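Local coordinates for protein amicyanin (Paracoccus versutus, PDB 1ID2) that carries electrons as a type 1 blue copper protein, probably accepting and passing on single electrons through one copper ion held in a beta-barrel, at residues A[53-58]-A[91-96]; A[22-27]-A[44-49]; A[9-14]-A[75-80]; A[2-7]-A[61-66]; A[34-39]-A[101-106]. All coordinates share one frame; numbering follows the deposited sequence.

Interaction 1: residues A[53-58]-A[91-96]; sequences PHNVAF and YFCTPH. With CU (copper (II) ion), chain D.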
# COMPACT_ATOMS: atom_id res chain seq x y z
N PRO A 53 -6.52 1.87 -12.95
CA PRO A 53 -5.41 1.27 -12.21
C PRO A 53 -4.91 2.23 -11.13
O PRO A 53 -4.90 3.44 -11.32
CB PRO A 53 -4.37 0.99 -13.29
CG PRO A 53 -5.18 0.96 -14.58
CD PRO A 53 -6.19 2.05 -14.37
N HIS A 54 -4.47 1.66 -10.02
CA HIS A 54 -4.02 2.41 -8.87
C HIS A 54 -2.79 1.72 -8.29
O HIS A 54 -2.64 0.51 -8.46
CB HIS A 54 -5.12 2.48 -7.82
CG HIS A 54 -6.34 3.23 -8.27
ND1 HIS A 54 -6.31 4.57 -8.56
CD2 HIS A 54 -7.63 2.80 -8.33
CE1 HIS A 54 -7.56 4.93 -8.79
NE2 HIS A 54 -8.39 3.90 -8.67
N ASN A 55 -1.83 2.49 -7.79
CA ASN A 55 -0.70 1.90 -7.08
C ASN A 55 -0.52 2.53 -5.71
O ASN A 55 -1.42 3.23 -5.23
CB ASN A 55 0.60 2.01 -7.91
CG ASN A 55 1.21 3.41 -7.87
OD1 ASN A 55 0.50 4.37 -7.68
ND2 ASN A 55 2.50 3.51 -8.16
N VAL A 56 0.54 2.11 -5.01
CA VAL A 56 0.94 2.70 -3.73
C VAL A 56 2.35 3.22 -3.88
O VAL A 56 3.20 2.50 -4.42
CB VAL A 56 0.88 1.64 -2.58
CG1 VAL A 56 1.50 2.18 -1.30
CG2 VAL A 56 -0.55 1.28 -2.30
N ALA A 57 2.55 4.52 -3.63
CA ALA A 57 3.86 5.15 -3.78
C ALA A 57 4.24 6.06 -2.61
O ALA A 57 3.39 6.52 -1.84
CB ALA A 57 3.92 5.93 -5.10
N PHE A 58 5.55 6.18 -2.40
CA PHE A 58 6.09 6.96 -1.28
C PHE A 58 7.10 7.93 -1.89
O PHE A 58 7.82 7.57 -2.82
CB PHE A 58 6.79 6.05 -0.24
CG PHE A 58 5.87 5.03 0.46
CD1 PHE A 58 5.15 5.38 1.59
CD2 PHE A 58 5.75 3.73 -0.02
CE1 PHE A 58 4.30 4.45 2.22
CE2 PHE A 58 4.90 2.81 0.61
CZ PHE A 58 4.19 3.17 1.72
N TYR A 91 1.37 7.62 1.74
CA TYR A 91 1.52 7.18 0.36
C TYR A 91 0.49 7.92 -0.46
O TYR A 91 -0.42 8.54 0.08
CB TYR A 91 1.34 5.66 0.23
CG TYR A 91 0.02 5.15 0.76
CD1 TYR A 91 -1.07 4.99 -0.08
CD2 TYR A 91 -0.15 4.89 2.13
CE1 TYR A 91 -2.30 4.59 0.42
CE2 TYR A 91 -1.37 4.49 2.63
CZ TYR A 91 -2.45 4.35 1.76
OH TYR A 91 -3.66 3.92 2.23
N PHE A 92 0.64 7.80 -1.78
CA PHE A 92 -0.26 8.41 -2.72
C PHE A 92 -0.23 7.52 -3.96
O PHE A 92 0.55 6.56 -4.03
CB PHE A 92 0.21 9.85 -3.05
CG PHE A 92 1.60 9.92 -3.62
CD1 PHE A 92 2.71 9.81 -2.80
CD2 PHE A 92 1.80 9.95 -5.00
CE1 PHE A 92 3.98 9.71 -3.32
CE2 PHE A 92 3.09 9.86 -5.54
CZ PHE A 92 4.19 9.73 -4.68
N CYS A 93 -1.12 7.79 -4.90
CA CYS A 93 -1.21 7.00 -6.11
C CYS A 93 -0.54 7.82 -7.18
O CYS A 93 -0.80 9.01 -7.29
CB CYS A 93 -2.69 6.75 -6.45
SG CYS A 93 -2.87 5.90 -8.00
N THR A 94 0.44 7.22 -7.83
CA THR A 94 1.37 7.95 -8.67
C THR A 94 0.68 8.78 -9.76
O THR A 94 1.00 9.95 -9.92
CB THR A 94 2.37 6.97 -9.32
OG1 THR A 94 3.19 6.39 -8.30
CG2 THR A 94 3.26 7.68 -10.34
N PRO A 95 -0.26 8.20 -10.51
CA PRO A 95 -0.92 9.01 -11.53
C PRO A 95 -2.08 9.88 -10.99
O PRO A 95 -2.55 10.79 -11.68
CB PRO A 95 -1.39 7.97 -12.54
CG PRO A 95 -1.69 6.79 -11.68
CD PRO A 95 -0.59 6.77 -10.66
N HIS A 96 -2.47 9.65 -9.74
CA HIS A 96 -3.59 10.33 -9.10
C HIS A 96 -3.16 10.81 -7.72
O HIS A 96 -3.61 10.27 -6.70
CB HIS A 96 -4.77 9.37 -8.95
CG HIS A 96 -5.10 8.59 -10.19
ND1 HIS A 96 -5.26 7.22 -10.17
CD2 HIS A 96 -5.19 9.03 -11.48
CE1 HIS A 96 -5.44 6.87 -11.42
NE2 HIS A 96 -5.40 7.92 -12.26
CU CU D . -4.88 5.98 -8.39
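Ala-57 and Phe-92 form an antiparallel hydrogen-bonded pair, joined N to O in both directions, and beyond this single bridge the two chains run on toward the copper. There the type 1 site is assembled from both sides: His-54 ND1 and Cys-93 SG each lie 2.0 Å from the copper, and His-96 ND1 2.2 Å from it, while Met-99 completes the set of ligands. The imidazoles of His-54 and His-96 meet rim to rim with their planes 76° apart, and Pro-95 CG rests over the centre of one face of the His-96 ring. On the far side of the His-54 ring, NE2 is hydrogen-bonded to Glu-50. Cys-93 SG, turned away from its backbone N (chi1 175°), lies at the edge of the His-54 ring, in its plane. The same sulfur accepts a long bond of 3.6 Å from Asn-55 N, so the thiolate is gripped by metal and amide together. Asn-55 belongs to the second shell. Its OD1 takes Thr-94 N at 2.9 Å on an in-plane lone pair, and its ND2 reaches Thr-94 OG1 at 3.0 Å and also Gly-70 O; both ends of the amide are used, which fixes its flip and ties together the two loops that carry the ligands. Farther from the metal, Ala-57 CB sits over one face of the Phe-92 ring, and Tyr-91 CB over one face of Phe-58, 4.1 Å from that ring's centroid. Strand 68-69 flanks strand 57-58, strand 100-105 flanks strand 87-92, and Trp-46 of strand 43-48 packs edge-to-face with Tyr-91.

Interaction 2: residues A[22-27]-A[44-49]; sequences VVVGIE and VYWVNG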
# COMPACT_ATOMS: atom_id res chain seq x y z
N VAL A 22 -4.92 -7.19 7.17
CA VAL A 22 -5.48 -5.84 7.13
C VAL A 22 -5.45 -5.37 5.69
O VAL A 22 -4.44 -5.55 5.01
CB VAL A 22 -4.70 -4.83 7.98
CG1 VAL A 22 -4.92 -5.14 9.43
CG2 VAL A 22 -3.24 -4.86 7.64
N VAL A 23 -6.63 -5.04 5.17
CA VAL A 23 -6.79 -4.77 3.75
C VAL A 23 -7.30 -3.34 3.60
O VAL A 23 -8.21 -2.92 4.32
CB VAL A 23 -7.78 -5.79 3.08
CG1 VAL A 23 -7.93 -5.50 1.59
CG2 VAL A 23 -7.27 -7.20 3.25
N VAL A 24 -6.62 -2.56 2.76
CA VAL A 24 -7.12 -1.25 2.43
C VAL A 24 -7.70 -1.37 1.04
O VAL A 24 -7.00 -1.74 0.09
CB VAL A 24 -6.00 -0.18 2.46
CG1 VAL A 24 -6.54 1.15 1.89
CG2 VAL A 24 -5.52 0.02 3.90
N GLY A 25 -9.01 -1.16 0.95
CA GLY A 25 -9.69 -1.22 -0.34
C GLY A 25 -9.58 0.07 -1.11
O GLY A 25 -9.37 1.15 -0.53
N ILE A 26 -9.66 -0.04 -2.42
CA ILE A 26 -9.61 1.12 -3.29
C ILE A 26 -10.85 1.17 -4.18
O ILE A 26 -11.03 0.30 -5.04
CB ILE A 26 -8.33 1.11 -4.17
CG1 ILE A 26 -7.08 0.81 -3.32
CG2 ILE A 26 -8.18 2.46 -4.85
CD1 ILE A 26 -5.84 0.42 -4.11
N GLU A 27 -11.69 2.18 -3.98
CA GLU A 27 -12.90 2.35 -4.78
C GLU A 27 -13.13 3.81 -5.00
O GLU A 27 -12.91 4.62 -4.10
CB GLU A 27 -14.14 1.79 -4.07
CG GLU A 27 -14.62 0.44 -4.53
CD GLU A 27 -15.09 0.41 -5.96
OE1 GLU A 27 -16.23 0.81 -6.25
OE2 GLU A 27 -14.36 -0.15 -6.79
N VAL A 44 0.41 -4.83 5.21
CA VAL A 44 -0.86 -4.23 4.79
C VAL A 44 -1.07 -4.64 3.35
O VAL A 44 -0.14 -4.59 2.58
CB VAL A 44 -0.84 -2.68 4.82
CG1 VAL A 44 -2.22 -2.14 4.53
CG2 VAL A 44 -0.37 -2.18 6.17
N TYR A 45 -2.29 -5.03 2.99
CA TYR A 45 -2.63 -5.26 1.60
C TYR A 45 -3.57 -4.18 1.11
O TYR A 45 -4.37 -3.66 1.88
CB TYR A 45 -3.31 -6.62 1.43
CG TYR A 45 -2.40 -7.82 1.66
CD1 TYR A 45 -2.00 -8.19 2.94
CD2 TYR A 45 -1.99 -8.61 0.60
CE1 TYR A 45 -1.22 -9.31 3.15
CE2 TYR A 45 -1.24 -9.75 0.80
CZ TYR A 45 -0.85 -10.09 2.07
OH TYR A 45 -0.10 -11.23 2.26
N TRP A 46 -3.37 -3.77 -0.13
CA TRP A 46 -4.29 -2.87 -0.82
C TRP A 46 -4.93 -3.71 -1.88
O TRP A 46 -4.28 -4.60 -2.42
CB TRP A 46 -3.52 -1.73 -1.49
CG TRP A 46 -3.07 -0.68 -0.53
CD1 TRP A 46 -3.74 0.46 -0.19
CD2 TRP A 46 -1.87 -0.71 0.26
NE1 TRP A 46 -3.03 1.13 0.78
CE2 TRP A 46 -1.90 0.44 1.07
CE3 TRP A 46 -0.78 -1.59 0.35
CZ2 TRP A 46 -0.85 0.73 1.97
CZ3 TRP A 46 0.24 -1.30 1.24
CH2 TRP A 46 0.20 -0.15 2.03
N VAL A 47 -6.23 -3.54 -2.08
CA VAL A 47 -6.96 -4.27 -3.12
C VAL A 47 -7.77 -3.27 -3.95
O VAL A 47 -8.59 -2.51 -3.43
CB VAL A 47 -7.94 -5.32 -2.52
CG1 VAL A 47 -8.70 -6.03 -3.63
CG2 VAL A 47 -7.18 -6.35 -1.68
N ASN A 48 -7.50 -3.24 -5.25
CA ASN A 48 -8.18 -2.35 -6.15
C ASN A 48 -9.51 -2.95 -6.60
O ASN A 48 -9.53 -4.05 -7.17
CB ASN A 48 -7.29 -2.07 -7.37
CG ASN A 48 -7.90 -1.01 -8.29
OD1 ASN A 48 -8.84 -0.34 -7.91
ND2 ASN A 48 -7.36 -0.87 -9.50
N GLY A 49 -10.59 -2.25 -6.33
CA GLY A 49 -11.90 -2.75 -6.69
C GLY A 49 -12.35 -2.31 -8.07
O GLY A 49 -13.37 -2.80 -8.54
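Val-24 and Trp-46 lie side by side on the inward face of two parallel strands. The indole of Trp-46 leaves the backbone with CG anti to the carbonyl carbon (chi1 -77°), which brings its pyrrole part alongside the valine: CD1 is 3.5 Å from Val-24 CB, and CG1 of the same valine touches both CD1 and NE1. Val-44 CG1 stands over one face of the indole, toward its rim, and also meets Val-24 CG2 at 4.0 Å. Ile-26 adds its terminal methyl, CD1, which comes to 4.1 Å from Trp-46 CB; its CG1 lies beside Val-47 O, the acceptor of its own backbone N. Strands 22-27 and 43-48 are neighbours in the larger sheet of the cupredoxin barrel, and the face bearing Val-24, Trp-46 and Ile-26 looks into the core, where Val-103 of the other sheet meets both Trp-46 and Val-44, and Ile-38 meets Val-44. Five backbone bonds hold the pair in register, the straightest being Tyr-45 N to Val-22 O at 175°. On the outer face Val-23 CG1 and Val-47 CG2 press together at 3.5 Å, closer than usual for two methyl groups; Gly-25, lying next along that face, contributes no side chain. At the end nearest the copper, Asn-48 extends its carboxamide across Ile-26, with OD1 4.0 Å from Ile-26 CB. That oxygen accepts Glu-50 N, and ND2 donates to Met-52 O and Met-73 O, so the buried amide is held at both ends. Glu-27, bent at chi2 (-64°), turns its OE2 back over the peptide of Gly-49, 3.2 Å from Gly-49 C.

Interaction 3: residues A[9-14]-A[75-80]; sequences EKPVAA and KDQAYA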
# COMPACT_ATOMS: atom_id res chain seq x y z
N GLU A 9 7.13 -7.80 -5.94
CA GLU A 9 7.16 -6.70 -6.90
C GLU A 9 5.82 -6.65 -7.63
O GLU A 9 5.22 -5.58 -7.75
CB GLU A 9 8.30 -6.90 -7.89
CG GLU A 9 8.74 -5.63 -8.61
CD GLU A 9 9.69 -5.90 -9.76
OE1 GLU A 9 10.87 -5.48 -9.67
OE2 GLU A 9 9.27 -6.53 -10.75
N LYS A 10 5.32 -7.83 -8.01
CA LYS A 10 4.12 -7.97 -8.83
C LYS A 10 2.86 -7.89 -7.94
O LYS A 10 2.84 -8.43 -6.83
CB LYS A 10 4.17 -9.33 -9.55
CG LYS A 10 3.04 -9.62 -10.52
CD LYS A 10 3.26 -10.99 -11.15
CE LYS A 10 1.99 -11.53 -11.78
NZ LYS A 10 2.17 -12.96 -12.19
N PRO A 11 1.78 -7.24 -8.44
CA PRO A 11 0.43 -7.45 -7.87
C PRO A 11 -0.01 -8.92 -7.88
O PRO A 11 0.27 -9.66 -8.83
CB PRO A 11 -0.49 -6.58 -8.76
CG PRO A 11 0.42 -5.54 -9.31
CD PRO A 11 1.74 -6.26 -9.55
N VAL A 12 -0.63 -9.36 -6.78
CA VAL A 12 -1.24 -10.68 -6.71
C VAL A 12 -2.75 -10.59 -6.88
O VAL A 12 -3.31 -9.50 -6.99
CB VAL A 12 -0.93 -11.42 -5.37
CG1 VAL A 12 0.55 -11.51 -5.16
CG2 VAL A 12 -1.60 -10.74 -4.20
N ALA A 13 -3.38 -11.73 -7.11
CA ALA A 13 -4.82 -11.74 -7.30
C ALA A 13 -5.42 -11.55 -5.92
O ALA A 13 -4.84 -12.02 -4.93
CB ALA A 13 -5.24 -13.07 -7.89
N ALA A 14 -6.57 -10.88 -5.85
CA ALA A 14 -7.22 -10.63 -4.56
C ALA A 14 -7.59 -11.96 -3.90
O ALA A 14 -7.51 -12.09 -2.67
CB ALA A 14 -8.47 -9.74 -4.73
N LYS A 75 -8.17 -4.20 -11.71
CA LYS A 75 -9.32 -4.59 -10.92
C LYS A 75 -9.09 -5.92 -10.19
O LYS A 75 -8.72 -6.92 -10.80
CB LYS A 75 -10.55 -4.68 -11.82
CG LYS A 75 -11.80 -5.01 -11.07
CD LYS A 75 -12.97 -5.09 -12.01
CE LYS A 75 -14.22 -5.57 -11.30
NZ LYS A 75 -14.38 -4.90 -10.00
N ASP A 76 -9.42 -5.92 -8.90
CA ASP A 76 -9.19 -7.04 -7.98
C ASP A 76 -7.81 -7.65 -7.99
O ASP A 76 -7.64 -8.84 -7.72
CB ASP A 76 -10.23 -8.15 -8.17
CG ASP A 76 -11.63 -7.65 -7.96
OD1 ASP A 76 -12.43 -7.84 -8.90
OD2 ASP A 76 -11.90 -7.00 -6.90
N GLN A 77 -6.81 -6.82 -8.23
CA GLN A 77 -5.48 -7.19 -7.82
C GLN A 77 -5.22 -6.60 -6.46
O GLN A 77 -6.00 -5.79 -5.94
CB GLN A 77 -4.48 -6.72 -8.86
CG GLN A 77 -4.70 -7.46 -10.14
CD GLN A 77 -3.62 -7.21 -11.15
OE1 GLN A 77 -3.25 -6.07 -11.43
NE2 GLN A 77 -3.17 -8.28 -11.79
N ALA A 78 -4.24 -7.18 -5.78
CA ALA A 78 -3.91 -6.76 -4.45
C ALA A 78 -2.39 -6.50 -4.40
O ALA A 78 -1.67 -6.86 -5.32
CB ALA A 78 -4.35 -7.82 -3.47
N TYR A 79 -1.94 -5.79 -3.37
CA TYR A 79 -0.52 -5.47 -3.24
C TYR A 79 -0.14 -5.37 -1.77
O TYR A 79 -0.93 -4.88 -0.96
CB TYR A 79 -0.22 -4.16 -3.97
CG TYR A 79 1.25 -3.86 -4.15
CD1 TYR A 79 1.89 -2.98 -3.28
CD2 TYR A 79 1.97 -4.39 -5.21
CE1 TYR A 79 3.19 -2.63 -3.46
CE2 TYR A 79 3.31 -4.03 -5.40
CZ TYR A 79 3.90 -3.14 -4.52
OH TYR A 79 5.19 -2.71 -4.67
N ALA A 80 1.02 -5.92 -1.42
CA ALA A 80 1.42 -6.07 -0.02
C ALA A 80 2.73 -5.37 0.26
O ALA A 80 3.68 -5.44 -0.53
CB ALA A 80 1.56 -7.54 0.34
O HOH W 1 6.22 -3.15 -6.94
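Tyr-79 reaches past Pro-11 to the backbone of Glu-9, and its side chain can be followed outward. From CB, with CG anti to the backbone N (chi1 -168°), the ring swings along the side of the 9-14 segment. CD2 passes the peptide of Lys-10, whose carbonyl O is 4.4 Å away, and the N of Pro-11 lies about as far off, at the ring's edge. CE2 comes closest, 3.4 Å from Glu-9 O, which sits in the ring plane at its edge. At the tip, OH reaches a water at 2.5 Å, and that water donates to Glu-9 O, so one carbonyl receives both the ring edge and the water. Val-6, farther back along the same N-terminal strand, also touches this tyrosine. The pairing belongs to the border of the larger sheet of the cupredoxin barrel, where the N-terminal strand 4-13, an edge strand, runs antiparallel to strand 77-83. Val-12 and Ala-78 are the hydrogen-bonded pair, joined by Val-12 N to Ala-78 O and by Ala-78 N to Val-12 O, the second at 2.8 Å. Their side chains share a face, Val-12 CG2 resting 4.1 Å from Ala-78 CB. Ala-13 and Gln-77 follow as a non-hydrogen-bonded pair whose side chains diverge, and Ala-14 N then reaches back to Asp-76 O. The CB of Ala-14 itself lies 3.2 Å from that oxygen. Gln-77, extended beyond CG, runs beside Pro-11, with OE1 3.9 Å from Pro-11 CB; the same OE1 accepts Thr-74 N, which restrains the amide. Behind Ala-78, Val-47 of strand 43-48 and Val-17 pack against its methyl group.

Interaction 4: residues A[2-7]-A[61-66]; sequences DKITVT and GIVGED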
# COMPACT_ATOMS: atom_id res chain seq x y z
N ASP A 2 15.59 -0.07 3.56
CA ASP A 2 14.21 0.42 3.58
C ASP A 2 13.57 0.11 4.95
O ASP A 2 13.90 -0.89 5.61
CB ASP A 2 13.39 -0.26 2.45
CG ASP A 2 13.32 0.58 1.15
OD1 ASP A 2 14.17 0.39 0.25
OD2 ASP A 2 12.33 1.33 0.96
N LYS A 3 12.67 0.99 5.36
CA LYS A 3 11.74 0.74 6.46
C LYS A 3 10.71 -0.37 6.16
O LYS A 3 9.86 -0.66 6.98
CB LYS A 3 10.97 2.02 6.76
CG LYS A 3 11.61 2.90 7.80
CD LYS A 3 12.82 3.62 7.25
CE LYS A 3 13.21 4.77 8.18
NZ LYS A 3 12.06 5.67 8.54
N ILE A 4 10.70 -0.88 4.92
CA ILE A 4 9.66 -1.78 4.46
C ILE A 4 10.24 -3.00 3.75
O ILE A 4 11.40 -3.01 3.34
CB ILE A 4 8.67 -1.07 3.50
CG1 ILE A 4 9.41 -0.61 2.24
CG2 ILE A 4 8.01 0.10 4.19
CD1 ILE A 4 8.48 -0.15 1.11
N THR A 5 9.43 -4.04 3.61
CA THR A 5 9.78 -5.21 2.82
C THR A 5 8.67 -5.48 1.82
O THR A 5 7.48 -5.53 2.17
CB THR A 5 9.99 -6.48 3.72
OG1 THR A 5 11.02 -6.22 4.69
CG2 THR A 5 10.40 -7.68 2.89
N VAL A 6 9.07 -5.58 0.56
CA VAL A 6 8.13 -5.90 -0.48
C VAL A 6 8.33 -7.32 -1.00
O VAL A 6 9.32 -7.62 -1.67
CB VAL A 6 8.17 -4.87 -1.61
CG1 VAL A 6 7.14 -5.19 -2.67
CG2 VAL A 6 7.90 -3.49 -1.01
N THR A 7 7.72 -8.19 -0.20
CA THR A 7 6.89 -9.29 -0.67
C THR A 7 7.05 -9.56 -2.17
O THR A 7 8.02 -10.20 -2.62
CB THR A 7 5.42 -8.95 -0.30
OG1 THR A 7 5.42 -8.14 0.89
CG2 THR A 7 4.59 -10.23 -0.08
N GLY A 61 12.47 9.73 1.21
CA GLY A 61 12.70 10.01 2.62
C GLY A 61 11.63 9.47 3.52
O GLY A 61 11.63 9.76 4.71
N ILE A 62 10.70 8.70 2.96
CA ILE A 62 9.57 8.21 3.75
C ILE A 62 9.77 6.75 4.20
O ILE A 62 9.81 6.47 5.39
CB ILE A 62 8.22 8.39 2.98
CG1 ILE A 62 8.04 9.86 2.59
CG2 ILE A 62 7.06 7.91 3.83
CD1 ILE A 62 7.77 10.80 3.75
N VAL A 63 9.96 5.83 3.25
CA VAL A 63 10.25 4.44 3.60
C VAL A 63 11.70 4.07 3.37
O VAL A 63 12.09 2.92 3.53
CB VAL A 63 9.38 3.44 2.82
CG1 VAL A 63 7.99 3.44 3.39
CG2 VAL A 63 9.40 3.75 1.31
N GLY A 64 12.48 5.06 2.94
CA GLY A 64 13.89 4.87 2.67
C GLY A 64 14.43 6.22 2.26
O GLY A 64 13.69 7.20 2.28
N GLU A 65 15.68 6.25 1.82
CA GLU A 65 16.28 7.48 1.30
C GLU A 65 15.68 7.82 -0.06
O GLU A 65 15.41 8.99 -0.36
CB GLU A 65 17.79 7.33 1.18
CG GLU A 65 18.53 8.61 0.82
CD GLU A 65 20.03 8.41 0.68
OE1 GLU A 65 20.47 7.94 -0.39
OE2 GLU A 65 20.76 8.73 1.64
N ASP A 66 15.42 6.79 -0.85
CA ASP A 66 14.79 6.92 -2.17
C ASP A 66 13.26 6.93 -2.14
O ASP A 66 12.64 6.50 -1.16
CB ASP A 66 15.23 5.78 -3.08
CG ASP A 66 16.70 5.74 -3.30
OD1 ASP A 66 17.32 4.69 -3.01
OD2 ASP A 66 17.24 6.77 -3.74
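Val-63 meets Ile-4 and Lys-3 where the loop between strands 57-58 and 68-69 of the cupredoxin barrel closes over the start of the N-terminal strand. Along the loop, Ile-62 comes first: its carbonyl O lies 4.0 Å from Lys-3 NZ, as the lysine chain, bent at chi2 and chi4, curls back beside it. Val-63 carries most of the contact. Its side chain crosses that of Ile-4, and CG1 is pressed to 3.4 Å from Ile-4 CG2, tighter than an ordinary carbon contact, while CG2 reaches Ile-4 CD1 at 4.0 Å. Ile-4 places CG1 between its backbone N and carbonyl carbon (chi1 63°), which turns both of its branches onto the valine; it also packs on Ile-81 and Phe-83 of strand 77-83. Replacing Ile-4 by an alanine would remove both branches and would probably leave Val-63 CG1 and CG2 without this apolar partner and open a gap against Phe-83. Phe-68 and Tyr-89 also pack on Val-63. Gly-64 follows, its CA 4.6 Å from the CA of Asp-2, a poorly ordered residue. The one hydrogen bond between the segments runs from Lys-3 N to Val-63 O, 2.7 Å long, with the donor tilted 33° from the carbonyl plane.

Interaction 5: residues A[34-39]-A[101-106]; sequences PEVTIK and GKVIVE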
# COMPACT_ATOMS: atom_id res chain seq x y z
N PRO A 34 -8.19 5.53 5.01
CA PRO A 34 -7.15 6.55 4.78
C PRO A 34 -6.05 6.57 5.84
O PRO A 34 -4.97 7.13 5.63
CB PRO A 34 -7.94 7.86 4.77
CG PRO A 34 -9.40 7.45 4.65
CD PRO A 34 -9.48 6.14 5.36
N GLU A 35 -6.31 5.92 6.97
CA GLU A 35 -5.34 5.86 8.04
C GLU A 35 -5.49 4.51 8.71
O GLU A 35 -6.56 4.18 9.24
CB GLU A 35 -5.66 6.95 9.03
CG GLU A 35 -4.52 7.36 9.91
CD GLU A 35 -4.89 8.58 10.73
OE1 GLU A 35 -5.01 9.67 10.12
OE2 GLU A 35 -5.17 8.42 11.94
N VAL A 36 -4.45 3.68 8.59
CA VAL A 36 -4.47 2.34 9.18
C VAL A 36 -3.28 2.22 10.13
O VAL A 36 -2.28 2.90 9.94
CB VAL A 36 -4.45 1.19 8.07
CG1 VAL A 36 -3.24 1.27 7.20
CG2 VAL A 36 -4.48 -0.16 8.71
N THR A 37 -3.48 1.57 11.26
CA THR A 37 -2.38 1.42 12.20
C THR A 37 -2.15 -0.04 12.65
O THR A 37 -3.10 -0.81 12.81
CB THR A 37 -2.50 2.46 13.38
OG1 THR A 37 -2.05 1.90 14.62
CG2 THR A 37 -3.91 2.97 13.53
N ILE A 38 -0.91 -0.47 12.44
CA ILE A 38 -0.45 -1.84 12.65
C ILE A 38 0.78 -1.78 13.56
O ILE A 38 1.32 -0.70 13.81
CB ILE A 38 -0.02 -2.51 11.31
CG1 ILE A 38 1.05 -1.66 10.60
CG2 ILE A 38 -1.20 -2.67 10.43
CD1 ILE A 38 1.69 -2.29 9.39
N LYS A 39 1.31 -2.94 13.90
CA LYS A 39 2.58 -3.01 14.61
C LYS A 39 3.69 -3.37 13.62
O LYS A 39 3.41 -3.94 12.56
CB LYS A 39 2.49 -4.06 15.72
CG LYS A 39 1.64 -3.63 16.90
CD LYS A 39 0.88 -4.80 17.49
CE LYS A 39 -0.32 -5.20 16.63
NZ LYS A 39 -1.44 -4.22 16.69
N GLY A 101 -3.01 8.35 1.52
CA GLY A 101 -3.41 7.69 2.76
C GLY A 101 -2.20 7.61 3.66
O GLY A 101 -1.09 8.03 3.27
N LYS A 102 -2.36 6.97 4.81
CA LYS A 102 -1.22 6.75 5.66
C LYS A 102 -1.28 5.49 6.51
O LYS A 102 -2.37 5.02 6.89
CB LYS A 102 -0.97 7.97 6.54
CG LYS A 102 -1.74 8.03 7.82
CD LYS A 102 -0.83 8.55 8.93
CE LYS A 102 -0.79 10.08 9.00
NZ LYS A 102 -0.30 10.77 7.77
N VAL A 103 -0.10 4.95 6.78
CA VAL A 103 0.06 3.81 7.66
C VAL A 103 0.84 4.24 8.90
O VAL A 103 1.93 4.81 8.80
CB VAL A 103 0.81 2.64 6.95
CG1 VAL A 103 0.79 1.37 7.82
CG2 VAL A 103 0.15 2.34 5.61
N ILE A 104 0.25 4.01 10.06
CA ILE A 104 0.89 4.25 11.33
C ILE A 104 1.37 2.93 11.89
O ILE A 104 0.59 2.00 12.07
CB ILE A 104 -0.10 4.88 12.32
CG1 ILE A 104 -0.65 6.17 11.72
CG2 ILE A 104 0.57 5.09 13.68
CD1 ILE A 104 -2.05 6.39 12.11
N VAL A 105 2.68 2.82 12.02
CA VAL A 105 3.32 1.63 12.53
C VAL A 105 3.83 1.90 13.93
O VAL A 105 4.55 2.87 14.18
CB VAL A 105 4.49 1.18 11.63
CG1 VAL A 105 4.95 -0.18 12.04
CG2 VAL A 105 4.05 1.13 10.18
N GLU A 106 3.53 1.00 14.85
CA GLU A 106 4.00 1.14 16.20
C GLU A 106 4.49 -0.19 16.78
O GLU A 106 4.33 -0.43 17.99
CB GLU A 106 2.88 1.75 17.05
CG GLU A 106 1.50 1.40 16.57
CD GLU A 106 0.45 1.73 17.60
OE1 GLU A 106 0.21 2.94 17.85
OE2 GLU A 106 -0.10 0.76 18.18
OXT GLU A 106 5.11 -0.95 16.01
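The three-stranded sheet of the barrel contains this parallel pair, strand 35-38 lying at its border beside the C-terminal strand 100-105. Side chains alternate between two faces. Toward the solvent, Ile-104 lies across Glu-35 and Thr-37: its CD1 is 3.4 Å from Glu-35 CG, and its CB is 3.6 Å from Thr-37 CB. An extended Glu-35, its CG pointing away from its own N (chi1 -158°), also runs alongside Lys-102, the two CG atoms 3.5 Å apart; the ammonium of that lysine forms its salt bridge with Asp-90. A glycine in place of Ile-104 would strip this face of its central side chain and is likely to leave the aliphatic part of Glu-35 and the CB of Thr-37 without cover. In the cupredoxin sandwich the reverse face looks into the core. There Val-36 CG1 meets Val-103 CG2 at 3.9 Å, and Ile-38 lies beside Val-105, CG1 to CG2, while its CD1 crosses to Val-103 CG1 at 4.1 Å. Phe-83 of the larger sheet packs on Ile-38, Val-103 and Val-105. Five backbone bonds join the strands, beginning at Lys-102 N to Pro-34 O; the straightest, Ile-104 N to Val-36 O, has an N-H...O angle of 175°.

From the N terminus, interaction 4 ties the chain's first residues to the 61-66 loop, and interaction 3 pins the later part of strand 4-13 to strand 77-83; these two long closures cross. Interaction 2 closes a short loop lying within both of them and adds the parallel pair 22-27 and 43-48 to the same large sheet. Interaction 5 begins inside that short loop and ends at the C terminus, so it crosses interactions 2, 3 and 4 and joins two strands of the three-stranded sheet. Interaction 1 is enclosed by interaction 5, follows interaction 2 in series and crosses interactions 3 and 4. Between the sheets, Ile-38 of interaction 5 packs on Val-22 of interaction 2.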